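Local coordinates for protein argininosuccinate lyase (Chelativorans sp., PDB 6RXA) that acts as a carbon-nitrogen lyase (EDDS lyase) of the aspartase/fumarase superfamily and probably can split argininosuccinate into fumarate and L-arginine, at residues R160-P165 with A361-T366; L150-V155 with P351-M356; S65-S70 with R97-V102. The protein carries 2 engineered substitutions. One frame throughout, in Å; residues are numbered along the deposited sequence. Where two conformers were deposited one is given.

Contact 3 closes first along the chain, packing helix 62-79 against the end of helix 88-99 and the turn after it. Contacts 1 and 2 follow and interleave: residues 150-155 and 160-165 come first, then 351-356 and 361-366. Their centres lie about 13 Å apart, and Val155 of contact 2 packs on Glu162 and Ser365 of contact 1. Together they join the antiparallel hairpin of strands 153-158 and 161-167 to both ends of helix 353-362, across about 195 residues of sequence. Contact 3 is local packing on the opposite side of the chain's centre, its centre about 74 Å from that of contact 1 and about 68 Å from that of contact 2.

Contact 1. Residues R160-P165 with A361-T366; sequences RKEAQP and AENYST
Asn363 ND2 donates to Glu162 OE2 at 3.1 Å, with an N-H...O angle of 177°. OE2 lies almost in the amide plane of Asn363, whereas the N-H meets the carboxylate from above its plane, 37° out of it. The second carboxylate oxygen works through water: a water molecule donates to Glu162 OE1 at 2.8 Å and accepts from Ser365 N at 2.9 Å. One carboxylate thus spans Asn363, the first residue to leave helical geometry after helix 353-362, and the backbone two residues on. With an alanine in place of Glu162 the carboxylate is gone, and Asn363 ND2 would probably be left without this acceptor and the water beside Ser365 N less firmly placed.

Here the second strand of the antiparallel hairpin 153-158/161-167 meets the loop after helix 353-362, through backbone carbonyls and small side chains. Gln164 CA approaches Ser365 O at 3.5 Å in a nearly straight CH...O contact. Ser365 CB rests 3.6 Å from Ala163 O. Its OG, turned between the backbone N and the carbonyl carbon (chi1 75°), lies 3.6 Å from Pro165 CG, and Pro165 CG also meets Thr366 CG2 at 4.0 Å.

Strand 153-158 flanks the contact through Val155, which packs on Glu162 and Ser365, and helix 436-442 adds Asn439 and Val440 against Pro165. Asp265 and Gln285 of the second subunit bond to the backbone N and O of Glu162. The Ala163 side chain packs on Thr158 of strand 153-158, a residue seen to bind fumarate.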
ATOM      1  N   ARG A 160     -18.774  -1.086 -17.929  1.00 12.15           N
ATOM      2  CA  ARG A 160     -18.339  -0.516 -19.210  1.00 12.12           C
ATOM      3  C   ARG A 160     -19.217  -0.974 -20.373  1.00 12.75           C
ATOM      4  O   ARG A 160     -18.774  -1.017 -21.527  1.00 13.60           O
ATOM      5  CB  ARG A 160     -16.852  -0.749 -19.481  1.00 11.79           C
ATOM      6  CG  ARG A 160     -15.961  -0.052 -18.470  1.00 12.99           C
ATOM      7  CD  ARG A 160     -14.503  -0.421 -18.704  1.00 13.90           C
ATOM      8  NE  ARG A 160     -13.582   0.400 -17.937  1.00 13.36           N
ATOM      9  CZ  ARG A 160     -12.272   0.198 -17.867  1.00 13.43           C
ATOM     10  NH1 ARG A 160     -11.724  -0.867 -18.421  1.00 14.19           N
ATOM     11  NH2 ARG A 160     -11.504   1.080 -17.227  1.00 13.56           N
ATOM     12  N   LYS A 161     -20.477  -1.289 -20.073  1.00 12.69           N
ATOM     13  CA  LYS A 161     -21.477  -1.630 -21.077  1.00 12.57           C
ATOM     14  C   LYS A 161     -22.703  -0.745 -20.892  1.00 12.89           C
ATOM     15  O   LYS A 161     -23.081  -0.406 -19.775  1.00 13.14           O
ATOM     16  CB  LYS A 161     -21.886  -3.115 -20.970  1.00 13.45           C
ATOM     17  CG  LYS A 161     -20.875  -4.102 -21.593  1.00 14.34           C
ATOM     18  CD  LYS A 161     -20.723  -3.857 -23.104  1.00 15.19           C
ATOM     19  CE  LYS A 161     -20.486  -5.148 -23.904  1.00 15.67           C
ATOM     20  NZ  LYS A 161     -20.416  -4.908 -25.376  1.00 16.88           N
ATOM     21  N   GLU A 162     -23.336  -0.369 -22.003  1.00 13.21           N
ATOM     22  CA  GLU A 162     -24.503   0.504 -21.924  1.00 13.57           C
ATOM     23  C   GLU A 162     -25.609  -0.179 -21.140  1.00 13.21           C
ATOM     24  O   GLU A 162     -25.960  -1.337 -21.418  1.00 13.24           O
ATOM     25  CB  GLU A 162     -25.016   0.852 -23.322  1.00 13.58           C
ATOM     26  CG  GLU A 162     -24.044   1.665 -24.157  1.00 14.10           C
ATOM     27  CD  GLU A 162     -24.675   2.324 -25.363  1.00 15.51           C
ATOM     28  OE1 GLU A 162     -25.917   2.325 -25.465  1.00 15.38           O
ATOM     29  OE2 GLU A 162     -23.912   2.844 -26.223  1.00 15.67           O
ATOM     30  N   ALA A 163     -26.166   0.546 -20.164  1.00 12.58           N
ATOM     31  CA  ALA A 163     -27.125  -0.020 -19.212  1.00 12.62           C
ATOM     32  C   ALA A 163     -28.542   0.486 -19.450  1.00 13.57           C
ATOM     33  O   ALA A 163     -29.390  -0.285 -19.916  1.00 14.28           O
ATOM     34  CB  ALA A 163     -26.655   0.227 -17.776  1.00 12.76           C
ATOM     35  N   GLN A 164     -28.844   1.740 -19.118  1.00 13.31           N
ATOM     36  CA  GLN A 164     -30.181   2.309 -19.283  1.00 14.41           C
ATOM     37  C   GLN A 164     -30.049   3.791 -19.583  1.00 13.81           C
ATOM     38  O   GLN A 164     -28.998   4.400 -19.371  1.00 13.83           O
ATOM     39  CB  GLN A 164     -31.037   2.106 -18.031  1.00 16.23           C
ATOM     40  CG  GLN A 164     -31.378   0.648 -17.688  1.00 16.20           C
ATOM     41  CD  GLN A 164     -32.138   0.522 -16.378  1.00 16.55           C
ATOM     42  OE1 GLN A 164     -32.293   1.494 -15.633  1.00 16.76           O
ATOM     43  NE2 GLN A 164     -32.611  -0.685 -16.084  1.00 16.12           N
ATOM     44  N   PRO A 165     -31.136   4.433 -20.051  1.00 14.31           N
ATOM     45  CA  PRO A 165     -31.085   5.880 -20.307  1.00 14.88           C
ATOM     46  C   PRO A 165     -31.153   6.698 -19.023  1.00 15.13           C
ATOM     47  O   PRO A 165     -31.943   6.408 -18.124  1.00 15.12           O
ATOM     48  CB  PRO A 165     -32.325   6.132 -21.180  1.00 16.31           C
ATOM     49  CG  PRO A 165     -32.710   4.774 -21.718  1.00 16.54           C
ATOM     50  CD  PRO A 165     -32.362   3.833 -20.603  1.00 15.21           C
ATOM     51  N   ALA A 361     -31.050   5.712 -28.052  1.00 17.16           N
ATOM     52  CA  ALA A 361     -32.163   5.230 -28.846  1.00 17.68           C
ATOM     53  C   ALA A 361     -31.838   3.953 -29.606  1.00 18.09           C
ATOM     54  O   ALA A 361     -32.748   3.160 -29.888  1.00 18.67           O
ATOM     55  CB  ALA A 361     -32.568   6.295 -29.867  1.00 18.03           C
ATOM     56  N   GLU A 362     -30.571   3.726 -29.942  1.00 18.54           N
ATOM     57  CA  GLU A 362     -30.209   2.676 -30.888  1.00 20.18           C
ATOM     58  C   GLU A 362     -29.530   1.455 -30.290  1.00 20.05           C
ATOM     59  O   GLU A 362     -29.635   0.378 -30.879  1.00 21.05           O
ATOM     60  CB  GLU A 362     -29.311   3.243 -31.998  1.00 21.46           C
ATOM     61  CG  GLU A 362     -30.011   4.297 -32.823  1.00 23.03           C
ATOM     62  CD  GLU A 362     -29.200   4.767 -34.015  1.00 25.19           C
ATOM     63  OE1 GLU A 362     -28.007   4.419 -34.112  1.00 25.79           O
ATOM     64  OE2 GLU A 362     -29.774   5.480 -34.863  1.00 26.64           O
ATOM     65  N   ASN A 363     -28.843   1.563 -29.145  1.00 18.66           N
ATOM     66  CA  ASN A 363     -27.924   0.515 -28.710  1.00 18.24           C
ATOM     67  C   ASN A 363     -28.451  -0.373 -27.578  1.00 19.30           C
ATOM     68  O   ASN A 363     -27.660  -1.034 -26.897  1.00 20.28           O
ATOM     69  CB  ASN A 363     -26.578   1.116 -28.318  1.00 18.46           C
ATOM     70  CG  ASN A 363     -25.814   1.663 -29.498  1.00 21.35           C
ATOM     71  OD1 ASN A 363     -26.196   1.474 -30.644  1.00 23.08           O
ATOM     72  ND2 ASN A 363     -24.712   2.348 -29.217  1.00 22.02           N
ATOM     73  N   TYR A 364     -29.756  -0.429 -27.390  1.00 18.71           N
ATOM     74  CA  TYR A 364     -30.475  -1.446 -26.604  1.00 17.78           C
ATOM     75  C   TYR A 364     -30.546  -1.158 -25.115  1.00 16.50           C
ATOM     76  O   TYR A 364     -31.015  -2.044 -24.354  1.00 16.10           O
ATOM     77  CB  TYR A 364     -29.989  -2.877 -26.867  1.00 18.37           C
ATOM     78  CG  TYR A 364     -29.895  -3.206 -28.346  1.00 20.28           C
ATOM     79  CD1 TYR A 364     -31.034  -3.327 -29.124  1.00 21.98           C
ATOM     80  CD2 TYR A 364     -28.657  -3.362 -28.961  1.00 20.77           C
ATOM     81  CE1 TYR A 364     -30.945  -3.604 -30.477  1.00 22.32           C
ATOM     82  CE2 TYR A 364     -28.561  -3.640 -30.308  1.00 22.07           C
ATOM     83  CZ  TYR A 364     -29.705  -3.766 -31.057  1.00 23.18           C
ATOM     84  OH  TYR A 364     -29.605  -4.047 -32.405  1.00 25.45           O
ATOM     85  N   SER A 365     -30.163   0.026 -24.650  1.00 15.52           N
ATOM     86  CA  SER A 365     -30.345   0.369 -23.246  1.00 15.48           C
ATOM     87  C   SER A 365     -31.817   0.487 -22.847  1.00 16.11           C
ATOM     88  O   SER A 365     -32.112   0.514 -21.643  1.00 16.03           O
ATOM     89  CB  SER A 365     -29.591   1.660 -22.922  1.00 15.59           C
ATOM     90  OG  SER A 365     -30.261   2.786 -23.443  1.00 15.56           O
ATOM     91  N   THR A 366     -32.734   0.580 -23.805  1.00 16.17           N
ATOM     92  CA  THR A 366     -34.164   0.653 -23.503  1.00 17.18           C
ATOM     93  C   THR A 366     -34.800  -0.712 -23.263  1.00 18.07           C
ATOM     94  O   THR A 366     -36.016  -0.780 -23.058  1.00 18.99           O
ATOM     95  CB  THR A 366     -34.888   1.376 -24.644  1.00 18.56           C
ATOM     96  OG1 THR A 366     -34.590   0.710 -25.880  1.00 18.90           O
ATOM     97  CG2 THR A 366     -34.436   2.830 -24.719  1.00 18.80           C
TER
HETATM   98  O   HOH W   1     -28.683   2.253 -25.758  1.00 15.37           O

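Contact 2. Residues L150-V155 with P351-M356; sequences LDTVMV and PNKERM
An N-capped helix start meets the beginning of a beta hairpin here: Thr152, at the centre of an inverse gamma turn leading into strand 153-158, touches Lys353 and Met356 in the first turn of helix 353-362. In one of its two conformers, Asn352 caps the helix by accepting from Arg355 N through OD1.

The apolar centre is Met356. Its CB sits 3.8 Å from Met154 CB, and the two methionine side chains run side by side in the same direction. Met154 CG lies between its backbone N and carbonyl carbon (chi1 73°) and the chain then extends, which carries its SD to 3.8 Å from Met356 CE. From the turn, Thr152 CG2 touches Met356 SD at 3.7 Å, while Leu168 and Tyr171 of helix 168-193 pack on Met154.

Polar atoms are joined through water. Lys353 stretches across Thr152 at about a right angle, and a water accepts from Lys353 NZ at 2.9 Å and pairs with Thr152 OG1 at 2.7 Å; that hydroxyl also bonds to His149 ND1. Another water links Val155 N with Met356 O. Between the backbones a third donates twice, to Val153 O at 2.7 Å and to Lys353 O at 2.8 Å.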
ATOM      1  N   LEU A 150     -30.542  18.853 -17.582  1.00 16.30           N
ATOM      2  CA  LEU A 150     -31.645  18.015 -17.137  1.00 17.34           C
ATOM      3  C   LEU A 150     -32.298  17.277 -18.292  1.00 17.18           C
ATOM      4  O   LEU A 150     -32.977  16.266 -18.064  1.00 17.97           O
ATOM      5  CB  LEU A 150     -32.705  18.887 -16.462  1.00 19.95           C
ATOM      6  CG  LEU A 150     -32.263  19.595 -15.179  1.00 24.51           C
ATOM      7  CD1 LEU A 150     -33.354  20.533 -14.668  1.00 28.06           C
ATOM      8  CD2 LEU A 150     -31.881  18.592 -14.111  1.00 26.41           C
ATOM      9  N   ASP A 151     -32.148  17.794 -19.514  1.00 17.51           N
ATOM     10  CA  ASP A 151     -32.746  17.205 -20.704  1.00 20.60           C
ATOM     11  C   ASP A 151     -31.718  16.519 -21.595  1.00 18.15           C
ATOM     12  O   ASP A 151     -32.047  16.134 -22.721  1.00 19.29           O
ATOM     13  CB  ASP A 151     -33.460  18.271 -21.547  1.00 32.81           C
ATOM     14  CG  ASP A 151     -34.628  18.910 -20.834  1.00 53.99           C
ATOM     15  OD1 ASP A 151     -35.263  18.240 -19.997  1.00 61.14           O
ATOM     16  OD2 ASP A 151     -34.917  20.090 -21.122  1.00 66.79           O
ATOM     17  N   THR A 152     -30.469  16.401 -21.150  1.00 16.14           N
ATOM     18  CA  THR A 152     -29.406  15.846 -21.989  1.00 16.14           C
ATOM     19  C   THR A 152     -29.413  14.326 -21.838  1.00 16.13           C
ATOM     20  O   THR A 152     -28.652  13.737 -21.072  1.00 15.30           O
ATOM     21  CB  THR A 152     -28.065  16.461 -21.608  1.00 16.98           C
ATOM     22  OG1 THR A 152     -28.139  17.880 -21.800  1.00 17.63           O
ATOM     23  CG2 THR A 152     -26.948  15.914 -22.471  1.00 16.77           C
ATOM     24  N   VAL A 153     -30.301  13.682 -22.604  1.00 15.95           N
ATOM     25  CA  VAL A 153     -30.436  12.230 -22.521  1.00 16.32           C
ATOM     26  C   VAL A 153     -29.163  11.542 -22.998  1.00 15.83           C
ATOM     27  O   VAL A 153     -28.560  11.918 -24.009  1.00 16.58           O
ATOM     28  CB  VAL A 153     -31.680  11.774 -23.303  1.00 18.91           C
ATOM     29  CG1 VAL A 153     -31.557  12.102 -24.774  1.00 22.06           C
ATOM     30  CG2 VAL A 153     -31.909  10.271 -23.125  1.00 18.91           C
ATOM     31  N   MET A 154     -28.752  10.510 -22.263  1.00 14.60           N
ATOM     32  CA  MET A 154     -27.544   9.762 -22.577  1.00 14.44           C
ATOM     33  C   MET A 154     -27.643   8.452 -21.813  1.00 15.34           C
ATOM     34  O   MET A 154     -28.462   8.314 -20.905  1.00 17.42           O
ATOM     35  CB  MET A 154     -26.287  10.519 -22.165  1.00 13.48           C
ATOM     36  CG  MET A 154     -26.056  10.560 -20.661  1.00 14.32           C
ATOM     37  SD  MET A 154     -24.513  11.413 -20.235  1.00 15.12           S
ATOM     38  CE  MET A 154     -24.277  10.834 -18.548  1.00 16.77           C
ATOM     39  N   VAL A 155     -26.794   7.493 -22.171  0.50 14.36           N
ATOM     40  CA  VAL A 155     -26.798   6.228 -21.447  0.50 16.94           C
ATOM     41  C   VAL A 155     -25.875   6.301 -20.236  0.50 14.56           C
ATOM     42  O   VAL A 155     -24.849   6.991 -20.229  0.50 16.24           O
ATOM     43  CB  VAL A 155     -26.443   5.025 -22.350  0.50 15.80           C
ATOM     44  CG1 VAL A 155     -27.340   5.002 -23.577  0.50 18.75           C
ATOM     45  CG2 VAL A 155     -24.978   5.068 -22.755  0.50 15.80           C
ATOM     46  N   PRO A 351     -20.639  18.224 -24.198  1.00 17.14           N
ATOM     47  CA  PRO A 351     -21.340  16.985 -24.562  1.00 16.57           C
ATOM     48  C   PRO A 351     -21.833  17.045 -26.000  1.00 16.85           C
ATOM     49  O   PRO A 351     -22.234  18.102 -26.490  1.00 18.18           O
ATOM     50  CB  PRO A 351     -22.511  16.941 -23.579  1.00 17.97           C
ATOM     51  CG  PRO A 351     -22.769  18.374 -23.223  1.00 20.50           C
ATOM     52  CD  PRO A 351     -21.419  19.069 -23.274  1.00 19.78           C
ATOM     53  N   ASN A 352     -21.760  15.903 -26.692  1.00 16.55           N
ATOM     54  CA  ASN A 352     -22.335  15.765 -28.034  0.59 16.29           C
ATOM     55  C   ASN A 352     -23.753  15.245 -27.852  1.00 16.55           C
ATOM     56  O   ASN A 352     -23.992  14.036 -27.805  1.00 17.06           O
ATOM     57  CB  ASN A 352     -21.524  14.804 -28.890  0.59 17.07           C
ATOM     58  CG  ASN A 352     -22.042  14.704 -30.333  0.59 18.36           C
ATOM     59  OD1 ASN A 352     -23.217  14.959 -30.635  0.59 17.96           O
ATOM     60  ND2 ASN A 352     -21.151  14.305 -31.229  0.59 22.76           N
ATOM     61  N   LYS A 353     -24.712  16.170 -27.737  1.00 16.27           N
ATOM     62  CA  LYS A 353     -26.063  15.786 -27.340  1.00 16.78           C
ATOM     63  C   LYS A 353     -26.700  14.856 -28.358  1.00 17.77           C
ATOM     64  O   LYS A 353     -27.426  13.924 -27.983  1.00 17.75           O
ATOM     65  CB  LYS A 353     -26.932  17.024 -27.130  1.00 16.85           C
ATOM     66  CG  LYS A 353     -26.445  17.915 -26.001  1.00 18.42           C
ATOM     67  CD  LYS A 353     -27.452  19.016 -25.718  1.00 21.05           C
ATOM     68  CE  LYS A 353     -26.963  19.951 -24.631  1.00 23.06           C
ATOM     69  NZ  LYS A 353     -27.945  21.037 -24.336  1.00 25.18           N
ATOM     70  N   GLU A 354     -26.444  15.087 -29.650  1.00 18.79           N
ATOM     71  CA  GLU A 354     -27.074  14.258 -30.673  1.00 20.28           C
ATOM     72  C   GLU A 354     -26.555  12.828 -30.614  1.00 18.39           C
ATOM     73  O   GLU A 354     -27.337  11.874 -30.716  1.00 18.74           O
ATOM     74  CB  GLU A 354     -26.836  14.851 -32.064  1.00 30.89           C
ATOM     75  CG  GLU A 354     -27.696  16.052 -32.412  1.00 56.83           C
ATOM     76  CD  GLU A 354     -27.716  16.336 -33.910  1.00 85.01           C
ATOM     77  OE1 GLU A 354     -27.497  15.394 -34.703  1.00 93.43           O
ATOM     78  OE2 GLU A 354     -27.949  17.501 -34.294  1.00 96.37           O
ATOM     79  N   ARG A 355     -25.245  12.655 -30.463  1.00 18.12           N
ATOM     80  CA  ARG A 355     -24.692  11.306 -30.398  1.00 17.28           C
ATOM     81  C   ARG A 355     -25.131  10.603 -29.119  1.00 16.19           C
ATOM     82  O   ARG A 355     -25.428   9.402 -29.139  1.00 17.05           O
ATOM     83  CB  ARG A 355     -23.172  11.370 -30.523  1.00 19.11           C
ATOM     84  CG  ARG A 355     -22.446  10.045 -30.555  1.00 24.79           C
ATOM     85  CD  ARG A 355     -22.366   9.379 -31.926  1.00 36.54           C
ATOM     86  NE  ARG A 355     -21.786  10.123 -33.062  1.00 49.60           N
ATOM     87  CZ  ARG A 355     -20.820  11.048 -33.045  1.00 59.67           C
ATOM     88  NH1 ARG A 355     -20.260  11.482 -31.923  1.00 70.04           N
ATOM     89  NH2 ARG A 355     -20.432  11.571 -34.201  1.00 55.29           N
ATOM     90  N   MET A 356     -25.182  11.325 -28.000  1.00 15.69           N
ATOM     91  CA  MET A 356     -25.675  10.740 -26.758  1.00 14.78           C
ATOM     92  C   MET A 356     -27.086  10.190 -26.943  1.00 15.26           C
ATOM     93  O   MET A 356     -27.377   9.053 -26.557  1.00 16.29           O
ATOM     94  CB  MET A 356     -25.684  11.798 -25.657  1.00 15.21           C
ATOM     95  CG  MET A 356     -24.325  12.124 -25.057  1.00 15.42           C
ATOM     96  SD  MET A 356     -24.472  13.470 -23.866  1.00 18.28           S
ATOM     97  CE  MET A 356     -22.873  13.396 -23.065  1.00 17.56           C
TER
HETATM   98  O   HOH W   2     -29.978  19.409 -23.094  1.00 21.32           O
HETATM   99  O   HOH W   3     -28.676  14.207 -25.476  1.00 17.96           O
HETATM  100  O   HOH W   4     -25.527   7.893 -24.620  1.00 19.76           O

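Contact 3. Residues S65-S70 with R97-V102; sequences SATILS and RTIGSV
Ile99 holds CG1 between its backbone N and carbonyl carbon (chi1 66°) and extends from there, a shape that drives CD1 onto the backbone of helix 62-79. There the methyl lies 3.7 Å from Ile68 CA and at the same distance from Thr67 O. With chi1 at -58°, Thr67 sets OG1 beside its backbone N and CG2 anti to it. The two branches therefore divide their work: OG1 bonds back to Glu63 O one turn earlier in the helix, and CG2 faces the other segment, 4.0 Å from Ile99 CB and 3.9 Å from Val102 CG1.

Thr67, Ile99 and Val102 all direct their CB toward the facing segment, with Thr67 lying obliquely to both partners. The CB of Ile68 does not point at the other segment, yet the outer part of its side chain reaches it: CD1 comes to 3.6 Å from Val102 O and to 4.3 Å from Val102 CG2, while CG1 stands 4.2 Å from Ile99 CD1. The junction is van der Waals packing, without a hydrogen bond between the segments. The chain turns at Gly100, the first residue after helix 88-99 to leave helical geometry (phi 101°), consistent with Ile99 and Val102 both reaching helix 62-79. Any side chain at these backbone angles would collide with the Ile99 carbonyl oxygen, a reason for glycine that lies within the chain itself.

Helix 35-56 packs Val51 against Ile68, and Leu60 and Met106 from loops close in on the same side chain. Helix 451-500 brings Ile493 and Asp497 onto Ala66 and Ile494 onto Ser70. Glu64 of helix 62-79 meets Val102, and Gln74 and Val75, further along that helix, pack on Thr98 of helix 88-99.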
ATOM      1  N   SER A  65       9.981  39.470  27.542  1.00 21.40           N
ATOM      2  CA  SER A  65       9.085  39.121  26.449  1.00 22.11           C
ATOM      3  C   SER A  65       9.294  40.045  25.261  1.00 21.22           C
ATOM      4  O   SER A  65       9.440  39.584  24.124  1.00 21.37           O
ATOM      5  CB  SER A  65       7.647  39.191  26.966  1.00 22.84           C
ATOM      6  OG  SER A  65       6.712  38.846  25.969  1.00 23.16           O
ATOM      7  N   ALA A  66       9.357  41.355  25.509  1.00 20.13           N
ATOM      8  CA  ALA A  66       9.546  42.297  24.415  1.00 19.77           C
ATOM      9  C   ALA A  66      10.864  42.049  23.697  1.00 20.04           C
ATOM     10  O   ALA A  66      10.928  42.120  22.465  1.00 20.17           O
ATOM     11  CB  ALA A  66       9.508  43.732  24.944  1.00 20.59           C
ATOM     12  N   THR A  67      11.934  41.790  24.454  1.00 19.54           N
ATOM     13  CA  THR A  67      13.231  41.532  23.843  1.00 20.70           C
ATOM     14  C   THR A  67      13.171  40.307  22.940  1.00 20.66           C
ATOM     15  O   THR A  67      13.644  40.336  21.796  1.00 20.90           O
ATOM     16  CB  THR A  67      14.289  41.348  24.928  1.00 21.87           C
ATOM     17  OG1 THR A  67      14.345  42.523  25.748  1.00 22.98           O
ATOM     18  CG2 THR A  67      15.636  41.099  24.283  1.00 22.69           C
ATOM     19  N   ILE A  68      12.568  39.223  23.437  1.00 20.20           N
ATOM     20  CA  ILE A  68      12.416  38.004  22.652  1.00 19.40           C
ATOM     21  C   ILE A  68      11.571  38.262  21.408  1.00 19.70           C
ATOM     22  O   ILE A  68      11.962  37.911  20.290  1.00 19.37           O
ATOM     23  CB  ILE A  68      11.815  36.888  23.525  1.00 19.21           C
ATOM     24  CG1 ILE A  68      12.809  36.475  24.616  1.00 20.09           C
ATOM     25  CG2 ILE A  68      11.445  35.683  22.668  1.00 18.96           C
ATOM     26  CD1 ILE A  68      12.213  35.626  25.723  1.00 20.52           C
ATOM     27  N   LEU A  69      10.394  38.875  21.586  1.00 19.29           N
ATOM     28  CA  LEU A  69       9.466  39.040  20.470  1.00 18.69           C
ATOM     29  C   LEU A  69      10.061  39.906  19.364  1.00 19.02           C
ATOM     30  O   LEU A  69       9.884  39.607  18.176  1.00 19.90           O
ATOM     31  CB  LEU A  69       8.128  39.603  20.956  1.00 19.04           C
ATOM     32  CG  LEU A  69       7.324  38.699  21.889  1.00 20.10           C
ATOM     33  CD1 LEU A  69       6.202  39.458  22.563  1.00 21.81           C
ATOM     34  CD2 LEU A  69       6.751  37.519  21.103  1.00 19.81           C
ATOM     35  N   SER A  70      10.762  40.987  19.724  1.00 19.61           N
ATOM     36  CA  SER A  70      11.433  41.779  18.697  1.00 21.43           C
ATOM     37  C   SER A  70      12.518  40.962  18.000  1.00 20.94           C
ATOM     38  O   SER A  70      12.707  41.075  16.784  1.00 21.66           O
ATOM     39  CB  SER A  70      12.024  43.049  19.307  1.00 27.67           C
ATOM     40  OG  SER A  70      11.001  43.967  19.633  1.00 37.16           O
ATOM     41  N   ARG A  97      22.220  34.814  19.183  1.00 21.60           N
ATOM     42  CA  ARG A  97      23.220  35.713  18.608  1.00 22.96           C
ATOM     43  C   ARG A  97      22.647  37.107  18.384  1.00 23.20           C
ATOM     44  O   ARG A  97      23.391  38.095  18.410  1.00 23.21           O
ATOM     45  CB  ARG A  97      23.784  35.154  17.305  1.00 22.88           C
ATOM     46  CG  ARG A  97      24.653  33.925  17.510  1.00 22.83           C
ATOM     47  CD  ARG A  97      25.360  33.521  16.227  1.00 23.62           C
ATOM     48  NE  ARG A  97      24.435  33.042  15.197  1.00 23.83           N
ATOM     49  CZ  ARG A  97      24.055  31.773  15.069  1.00 26.41           C
ATOM     50  NH1 ARG A  97      24.496  30.851  15.914  1.00 27.55           N
ATOM     51  NH2 ARG A  97      23.220  31.433  14.104  1.00 28.89           N
ATOM     52  N   THR A  98      21.323  37.202  18.199  1.00 21.91           N
ATOM     53  CA  THR A  98      20.685  38.477  17.877  1.00 22.34           C
ATOM     54  C   THR A  98      20.365  39.292  19.127  1.00 23.27           C
ATOM     55  O   THR A  98      20.581  40.512  19.136  1.00 24.24           O
ATOM     56  CB  THR A  98      19.416  38.210  17.059  1.00 22.73           C
ATOM     57  OG1 THR A  98      19.768  37.539  15.839  1.00 22.73           O
ATOM     58  CG2 THR A  98      18.693  39.512  16.720  1.00 24.63           C
ATOM     59  N   ILE A  99      19.845  38.664  20.179  1.00 22.26           N
ATOM     60  CA  ILE A  99      19.340  39.389  21.340  1.00 21.88           C
ATOM     61  C   ILE A  99      20.036  39.018  22.639  1.00 23.33           C
ATOM     62  O   ILE A  99      19.749  39.641  23.670  1.00 24.98           O
ATOM     63  CB  ILE A  99      17.814  39.226  21.502  1.00 22.88           C
ATOM     64  CG1 ILE A  99      17.472  37.765  21.832  1.00 23.82           C
ATOM     65  CG2 ILE A  99      17.105  39.690  20.251  1.00 25.05           C
ATOM     66  CD1 ILE A  99      16.016  37.552  22.164  1.00 25.66           C
ATOM     67  N   GLY A 100      20.893  38.014  22.645  1.00 23.79           N
ATOM     68  CA  GLY A 100      21.550  37.587  23.860  1.00 26.25           C
ATOM     69  C   GLY A 100      20.917  36.354  24.467  1.00 25.95           C
ATOM     70  O   GLY A 100      20.000  35.734  23.914  1.00 24.26           O
ATOM     71  N   SER A 101      21.412  36.009  25.661  1.00 25.51           N
ATOM     72  CA  SER A 101      21.082  34.730  26.272  1.00 25.97           C
ATOM     73  C   SER A 101      19.610  34.596  26.653  1.00 23.94           C
ATOM     74  O   SER A 101      19.130  33.465  26.787  1.00 24.13           O
ATOM     75  CB  SER A 101      21.967  34.509  27.497  1.00 32.12           C
ATOM     76  OG  SER A 101      21.746  35.534  28.452  1.00 39.30           O
ATOM     77  N   VAL A 102      18.885  35.703  26.833  1.00 23.18           N
ATOM     78  CA  VAL A 102      17.454  35.632  27.128  1.00 24.44           C
ATOM     79  C   VAL A 102      16.687  34.862  26.060  1.00 23.55           C
ATOM     80  O   VAL A 102      15.569  34.392  26.314  1.00 23.32           O
ATOM     81  CB  VAL A 102      16.881  37.054  27.330  1.00 25.97           C
ATOM     82  CG1 VAL A 102      16.777  37.799  26.004  1.00 24.43           C
ATOM     83  CG2 VAL A 102      15.524  36.985  28.032  1.00 28.87           C
TER